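Local coordinates for SPBc2 prophage-derived uncharacterized protein yorR (Bacillus subtilis, PDB 3KB2) that is uncharacterised but has a P-loop kinase fold, binds a phosphorylated guanosine diphosphate and may be a nucleoside monophosphate kinase of the thymidylate kinase type, at residues A[65-73]-A[124-135]. Sequence-based numbering, arbitrary orientation.
Sequences YSNLVYAKK and DIDSILELYREV
Ser-66 OG and Tyr-132 OH lie 2.9 Å apart in a hydrogen bond. Ser-66 OG meets the Tyr-132 ring edge in plane and is also hydrogen-bonded to Glu-7. A water 3.1 Å from Tyr-132 OH accepts a bond from Tyr-70 OH, at 2.6 Å. Serine and water thus hold the phenol end of Tyr-132 beside helix 64-70. Next to this polar end, Val-69 is a knob in a hole formed by Ile-128, Leu-131, Tyr-132 and Val-135. Its CG2 makes a CH-pi contact over the centre of the Tyr-132 ring, 3.8 Å from the centroid and 6° off the normal. Val-69 CG1 lies anti to the backbone N (chi1 169°), which carries it to Ile-128 CG2 and Leu-131 CB. Toward the C-terminal side of the hole, Val-135 CG1 packs on Val-69 CG2, and Val-135 CG2 reaches Leu-68 CD2 at 3.6 Å and the Tyr-65 ring edge. The Lys-73 chain is kinked at its second and fourth torsions; CE lies against Leu-131 CD1 and NZ donates to Ser-127 OG at 3.1 Å. Ser-127 OG donates to Asp-124 O, and Asp-124 OD2 forms a long salt bridge with Lys-73 NZ. The helix segments cross at 136°, their axes 9.4 Å apart at closest. The Tyr-70 side chain is about 8 Å from the bound nucleotide, so the helix pair borders the nucleotide site of a P-loop kinase fold.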
ATOM      1  N   TYR A  65     -15.726  -7.507   5.663  1.00 12.71           N
ATOM      2  CA  TYR A  65     -15.188  -6.650   6.706  1.00 16.97           C
ATOM      3  C   TYR A  65     -13.921  -5.940   6.271  1.00 20.14           C
ATOM      4  O   TYR A  65     -13.769  -4.749   6.535  1.00 20.32           O
ATOM      5  CB  TYR A  65     -15.004  -7.455   7.990  1.00  8.77           C
ATOM      6  CG  TYR A  65     -16.330  -8.020   8.448  1.00 17.71           C
ATOM      7  CD1 TYR A  65     -17.394  -7.170   8.795  1.00 15.93           C
ATOM      8  CD2 TYR A  65     -16.561  -9.395   8.441  1.00 14.92           C
ATOM      9  CE1 TYR A  65     -18.647  -7.680   9.110  1.00  5.73           C
ATOM     10  CE2 TYR A  65     -17.804  -9.913   8.754  1.00  7.14           C
ATOM     11  CZ  TYR A  65     -18.843  -9.060   9.084  1.00 20.60           C
ATOM     12  OH  TYR A  65     -20.075  -9.609   9.379  1.00 15.06           O
ATOM     13  N   SER A  66     -13.018  -6.639   5.587  1.00 16.20           N
ATOM     14  CA  SER A  66     -11.812  -5.981   5.105  1.00 12.06           C
ATOM     15  C   SER A  66     -12.229  -4.872   4.135  1.00 13.78           C
ATOM     16  O   SER A  66     -11.554  -3.855   4.033  1.00 13.80           O
ATOM     17  CB  SER A  66     -10.903  -6.964   4.373  1.00 14.34           C
ATOM     18  OG  SER A  66     -10.497  -8.011   5.219  1.00 22.59           O
ATOM     19  N   ASN A  67     -13.333  -5.070   3.412  1.00 12.75           N
ATOM     20  CA  ASN A  67     -13.785  -4.045   2.482  1.00  9.80           C
ATOM     21  C   ASN A  67     -14.081  -2.755   3.232  1.00 13.90           C
ATOM     22  O   ASN A  67     -13.672  -1.682   2.805  1.00 19.94           O
ATOM     23  CB  ASN A  67     -15.031  -4.480   1.724  1.00 15.71           C
ATOM     24  CG  ASN A  67     -15.595  -3.368   0.872  1.00  6.48           C
ATOM     25  OD1 ASN A  67     -15.014  -2.983  -0.137  1.00 18.52           O
ATOM     26  ND2 ASN A  67     -16.730  -2.840   1.280  1.00 12.77           N
ATOM     27  N   LEU A  68     -14.788  -2.870   4.351  1.00  9.77           N
ATOM     28  CA  LEU A  68     -15.124  -1.722   5.180  1.00 11.21           C
ATOM     29  C   LEU A  68     -13.893  -0.972   5.690  1.00 17.29           C
ATOM     30  O   LEU A  68     -13.921   0.252   5.841  1.00 20.45           O
ATOM     31  CB  LEU A  68     -15.977  -2.178   6.366  1.00 12.79           C
ATOM     32  CG  LEU A  68     -17.491  -2.168   6.136  1.00 23.26           C
ATOM     33  CD1 LEU A  68     -17.835  -2.743   4.773  1.00 27.25           C
ATOM     34  CD2 LEU A  68     -18.163  -2.971   7.250  1.00 21.14           C
ATOM     35  N   VAL A  69     -12.816  -1.712   5.952  1.00 17.97           N
ATOM     36  CA  VAL A  69     -11.558  -1.144   6.449  1.00 15.13           C
ATOM     37  C   VAL A  69     -10.820  -0.365   5.358  1.00 22.45           C
ATOM     38  O   VAL A  69     -10.564   0.840   5.495  1.00 20.90           O
ATOM     39  CB  VAL A  69     -10.618  -2.281   6.988  1.00 15.07           C
ATOM     40  CG1 VAL A  69      -9.205  -1.752   7.267  1.00  3.88           C
ATOM     41  CG2 VAL A  69     -11.216  -2.881   8.251  1.00 10.72           C
ATOM     42  N   TYR A  70     -10.500  -1.056   4.266  1.00 22.56           N
ATOM     43  CA  TYR A  70      -9.759  -0.455   3.166  1.00 22.39           C
ATOM     44  C   TYR A  70     -10.480   0.609   2.358  1.00 26.03           C
ATOM     45  O   TYR A  70      -9.846   1.348   1.601  1.00 23.95           O
ATOM     46  CB  TYR A  70      -9.226  -1.560   2.250  1.00 24.51           C
ATOM     47  CG  TYR A  70      -8.195  -2.428   2.940  1.00 34.16           C
ATOM     48  CD1 TYR A  70      -7.003  -1.876   3.415  1.00 27.97           C
ATOM     49  CD2 TYR A  70      -8.425  -3.788   3.163  1.00 28.95           C
ATOM     50  CE1 TYR A  70      -6.069  -2.651   4.100  1.00 40.85           C
ATOM     51  CE2 TYR A  70      -7.492  -4.575   3.848  1.00 38.17           C
ATOM     52  CZ  TYR A  70      -6.318  -3.997   4.315  1.00 34.74           C
ATOM     53  OH  TYR A  70      -5.403  -4.755   5.014  1.00 40.19           O
ATOM     54  N   ALA A  71     -11.798   0.696   2.523  1.00 22.54           N
ATOM     55  CA  ALA A  71     -12.579   1.695   1.809  1.00 25.14           C
ATOM     56  C   ALA A  71     -12.341   3.060   2.457  1.00 27.03           C
ATOM     57  O   ALA A  71     -12.557   4.104   1.843  1.00 18.43           O
ATOM     58  CB  ALA A  71     -14.055   1.337   1.853  1.00 24.28           C
ATOM     59  N   LYS A  72     -11.883   3.040   3.702  1.00 24.28           N
ATOM     60  CA  LYS A  72     -11.609   4.269   4.418  1.00 24.28           C
ATOM     61  C   LYS A  72     -10.152   4.692   4.221  1.00 26.90           C
ATOM     62  O   LYS A  72      -9.719   5.713   4.761  1.00 29.49           O
ATOM     63  CB  LYS A  72     -11.894   4.082   5.910  1.00 26.46           C
ATOM     64  CG  LYS A  72     -13.300   3.609   6.232  1.00 32.87           C
ATOM     65  CD  LYS A  72     -14.347   4.618   5.801  1.00 37.62           C
ATOM     66  CE  LYS A  72     -15.750   4.110   6.100  1.00 45.58           C
ATOM     67  NZ  LYS A  72     -16.795   4.998   5.520  1.00 46.54           N
ATOM     68  N   LYS A  73      -9.394   3.920   3.444  1.00 20.19           N
ATOM     69  CA  LYS A  73      -7.982   4.241   3.210  1.00 25.32           C
ATOM     70  C   LYS A  73      -7.604   4.571   1.769  1.00 23.47           C
ATOM     71  O   LYS A  73      -6.666   5.331   1.528  1.00 27.48           O
ATOM     72  CB  LYS A  73      -7.091   3.095   3.699  1.00 21.62           C
ATOM     73  CG  LYS A  73      -6.391   3.353   5.025  1.00 26.76           C
ATOM     74  CD  LYS A  73      -7.381   3.569   6.156  1.00 24.76           C
ATOM     75  CE  LYS A  73      -6.674   3.906   7.471  1.00 29.05           C
ATOM     76  NZ  LYS A  73      -5.834   5.137   7.389  1.00 29.77           N
ATOM     77  N   ASP A 124       0.152   4.527  10.123  1.00 42.29           N
ATOM     78  CA  ASP A 124      -0.806   3.920   9.199  1.00 41.26           C
ATOM     79  C   ASP A 124      -1.208   2.542   9.695  1.00 39.33           C
ATOM     80  O   ASP A 124      -2.391   2.199   9.724  1.00 36.10           O
ATOM     81  CB  ASP A 124      -0.220   3.774   7.795  1.00 43.27           C
ATOM     82  CG  ASP A 124      -1.287   3.447   6.758  1.00 55.29           C
ATOM     83  OD1 ASP A 124      -0.944   2.993   5.644  1.00 58.21           O
ATOM     84  OD2 ASP A 124      -2.483   3.660   7.056  1.00 57.27           O
ATOM     85  N   ILE A 125      -0.210   1.751  10.075  1.00 34.68           N
ATOM     86  CA  ILE A 125      -0.454   0.407  10.575  1.00 27.43           C
ATOM     87  C   ILE A 125      -1.382   0.441  11.777  1.00 25.67           C
ATOM     88  O   ILE A 125      -2.229  -0.439  11.936  1.00 32.48           O
ATOM     89  CB  ILE A 125       0.862  -0.286  10.981  1.00 24.72           C
ATOM     90  CG1 ILE A 125       1.760  -0.456   9.753  1.00 26.09           C
ATOM     91  CG2 ILE A 125       0.565  -1.622  11.637  1.00 33.29           C
ATOM     92  CD1 ILE A 125       1.101  -1.183   8.598  1.00 32.66           C
ATOM     93  N   ASP A 126      -1.228   1.455  12.624  1.00 29.71           N
ATOM     94  CA  ASP A 126      -2.080   1.577  13.807  1.00 33.06           C
ATOM     95  C   ASP A 126      -3.525   1.851  13.461  1.00 25.10           C
ATOM     96  O   ASP A 126      -4.422   1.231  14.016  1.00 28.26           O
ATOM     97  CB  ASP A 126      -1.591   2.696  14.716  1.00 38.00           C
ATOM     98  CG  ASP A 126      -0.279   2.372  15.364  1.00 46.13           C
ATOM     99  OD1 ASP A 126      -0.216   1.357  16.090  1.00 51.04           O
ATOM    100  OD2 ASP A 126       0.685   3.129  15.147  1.00 58.30           O
ATOM    101  N   SER A 127      -3.745   2.796  12.554  1.00 24.10           N
ATOM    102  CA  SER A 127      -5.097   3.158  12.153  1.00 18.96           C
ATOM    103  C   SER A 127      -5.819   1.986  11.497  1.00 25.69           C
ATOM    104  O   SER A 127      -7.033   1.829  11.635  1.00 29.76           O
ATOM    105  CB  SER A 127      -5.063   4.340  11.189  1.00 23.81           C
ATOM    106  OG  SER A 127      -4.492   3.974   9.952  1.00 24.49           O
ATOM    107  N   ILE A 128      -5.072   1.162  10.775  1.00 24.11           N
ATOM    108  CA  ILE A 128      -5.664   0.012  10.112  1.00 24.01           C
ATOM    109  C   ILE A 128      -6.055  -1.042  11.136  1.00 23.16           C
ATOM    110  O   ILE A 128      -7.134  -1.627  11.052  1.00 23.78           O
ATOM    111  CB  ILE A 128      -4.693  -0.594   9.092  1.00 23.31           C
ATOM    112  CG1 ILE A 128      -4.548   0.351   7.904  1.00 25.14           C
ATOM    113  CG2 ILE A 128      -5.205  -1.945   8.609  1.00 29.81           C
ATOM    114  CD1 ILE A 128      -3.592  -0.149   6.862  1.00 26.23           C
ATOM    115  N   LEU A 129      -5.168  -1.281  12.100  1.00 25.02           N
ATOM    116  CA  LEU A 129      -5.422  -2.255  13.149  1.00 22.31           C
ATOM    117  C   LEU A 129      -6.651  -1.849  13.947  1.00 24.48           C
ATOM    118  O   LEU A 129      -7.486  -2.687  14.282  1.00 10.52           O
ATOM    119  CB  LEU A 129      -4.217  -2.360  14.085  1.00 22.85           C
ATOM    120  CG  LEU A 129      -2.933  -2.967  13.516  1.00 25.79           C
ATOM    121  CD1 LEU A 129      -1.881  -3.063  14.613  1.00 34.11           C
ATOM    122  CD2 LEU A 129      -3.215  -4.339  12.953  1.00 31.32           C
ATOM    123  N   GLU A 130      -6.757  -0.556  14.248  1.00 27.22           N
ATOM    124  CA  GLU A 130      -7.883  -0.029  15.014  1.00 26.77           C
ATOM    125  C   GLU A 130      -9.184  -0.151  14.253  1.00 19.76           C
ATOM    126  O   GLU A 130     -10.211  -0.465  14.842  1.00 22.58           O
ATOM    127  CB  GLU A 130      -7.653   1.439  15.369  1.00 31.34           C
ATOM    128  CG  GLU A 130      -7.404   1.698  16.847  1.00 48.93           C
ATOM    129  CD  GLU A 130      -8.486   1.112  17.742  1.00 52.65           C
ATOM    130  OE1 GLU A 130      -9.687   1.357  17.478  1.00 42.69           O
ATOM    131  OE2 GLU A 130      -8.126   0.413  18.718  1.00 51.71           O
ATOM    132  N   LEU A 131      -9.143   0.119  12.950  1.00 21.84           N
ATOM    133  CA  LEU A 131     -10.332   0.021  12.103  1.00 19.16           C
ATOM    134  C   LEU A 131     -10.873  -1.403  12.147  1.00 22.33           C
ATOM    135  O   LEU A 131     -12.078  -1.606  12.274  1.00 23.00           O
ATOM    136  CB  LEU A 131      -9.990   0.402  10.657  1.00 24.56           C
ATOM    137  CG  LEU A 131     -10.168   1.873  10.265  1.00 21.63           C
ATOM    138  CD1 LEU A 131      -9.528   2.172   8.916  1.00 26.74           C
ATOM    139  CD2 LEU A 131     -11.655   2.164  10.221  1.00 29.95           C
ATOM    140  N   TYR A 132      -9.971  -2.380  12.052  1.00 22.11           N
ATOM    141  CA  TYR A 132     -10.354  -3.782  12.093  1.00 16.48           C
ATOM    142  C   TYR A 132     -11.042  -4.102  13.414  1.00 24.46           C
ATOM    143  O   TYR A 132     -12.100  -4.726  13.433  1.00 32.04           O
ATOM    144  CB  TYR A 132      -9.134  -4.695  11.906  1.00 14.92           C
ATOM    145  CG  TYR A 132      -8.908  -5.146  10.470  1.00 17.44           C
ATOM    146  CD1 TYR A 132      -7.857  -4.635   9.699  1.00 15.75           C
ATOM    147  CD2 TYR A 132      -9.765  -6.063   9.875  1.00 15.25           C
ATOM    148  CE1 TYR A 132      -7.679  -5.034   8.361  1.00 18.38           C
ATOM    149  CE2 TYR A 132      -9.595  -6.465   8.548  1.00 13.70           C
ATOM    150  CZ  TYR A 132      -8.563  -5.953   7.801  1.00 13.95           C
ATOM    151  OH  TYR A 132      -8.433  -6.360   6.498  1.00 16.48           O
ATOM    152  N   ARG A 133     -10.460  -3.683  14.528  1.00 29.45           N
ATOM    153  CA  ARG A 133     -11.101  -3.969  15.802  1.00 37.59           C
ATOM    154  C   ARG A 133     -12.507  -3.409  15.824  1.00 30.26           C
ATOM    155  O   ARG A 133     -13.449  -4.109  16.178  1.00 37.81           O
ATOM    156  CB  ARG A 133     -10.294  -3.394  16.965  1.00 33.14           C
ATOM    157  CG  ARG A 133      -9.007  -4.143  17.200  1.00 48.05           C
ATOM    158  CD  ARG A 133      -8.656  -4.178  18.666  1.00 60.34           C
ATOM    159  NE  ARG A 133      -8.422  -2.844  19.207  1.00 66.83           N
ATOM    160  CZ  ARG A 133      -8.034  -2.609  20.458  1.00 72.96           C
ATOM    161  NH1 ARG A 133      -7.838  -3.622  21.296  1.00 70.42           N
ATOM    162  NH2 ARG A 133      -7.832  -1.363  20.870  1.00 69.65           N
ATOM    163  N   GLU A 134     -12.640  -2.152  15.419  1.00 31.00           N
ATOM    164  CA  GLU A 134     -13.933  -1.476  15.408  1.00 36.73           C
ATOM    165  C   GLU A 134     -14.943  -2.125  14.467  1.00 33.60           C
ATOM    166  O   GLU A 134     -16.103  -2.325  14.834  1.00 34.88           O
ATOM    167  CB  GLU A 134     -13.743  -0.004  15.033  1.00 45.90           C
ATOM    168  CG  GLU A 134     -14.892   0.909  15.439  1.00 58.22           C
ATOM    169  CD  GLU A 134     -14.608   2.377  15.137  1.00 64.33           C
ATOM    170  OE1 GLU A 134     -15.346   3.245  15.652  1.00 68.24           O
ATOM    171  OE2 GLU A 134     -13.651   2.662  14.379  1.00 64.75           O
ATOM    172  N   VAL A 135     -14.511  -2.456  13.255  1.00 33.54           N
ATOM    173  CA  VAL A 135     -15.413  -3.085  12.299  1.00 29.63           C
ATOM    174  C   VAL A 135     -15.795  -4.493  12.758  1.00 28.05           C
ATOM    175  O   VAL A 135     -16.926  -4.929  12.538  1.00 25.63           O
ATOM    176  CB  VAL A 135     -14.794  -3.155  10.877  1.00 30.06           C
ATOM    177  CG1 VAL A 135     -13.519  -3.973  10.896  1.00 33.63           C
ATOM    178  CG2 VAL A 135     -15.793  -3.780   9.905  1.00 27.67           C
TER
HETATM  179  O   HOH W   1      -5.751  -7.367   5.211  1.00 21.90           O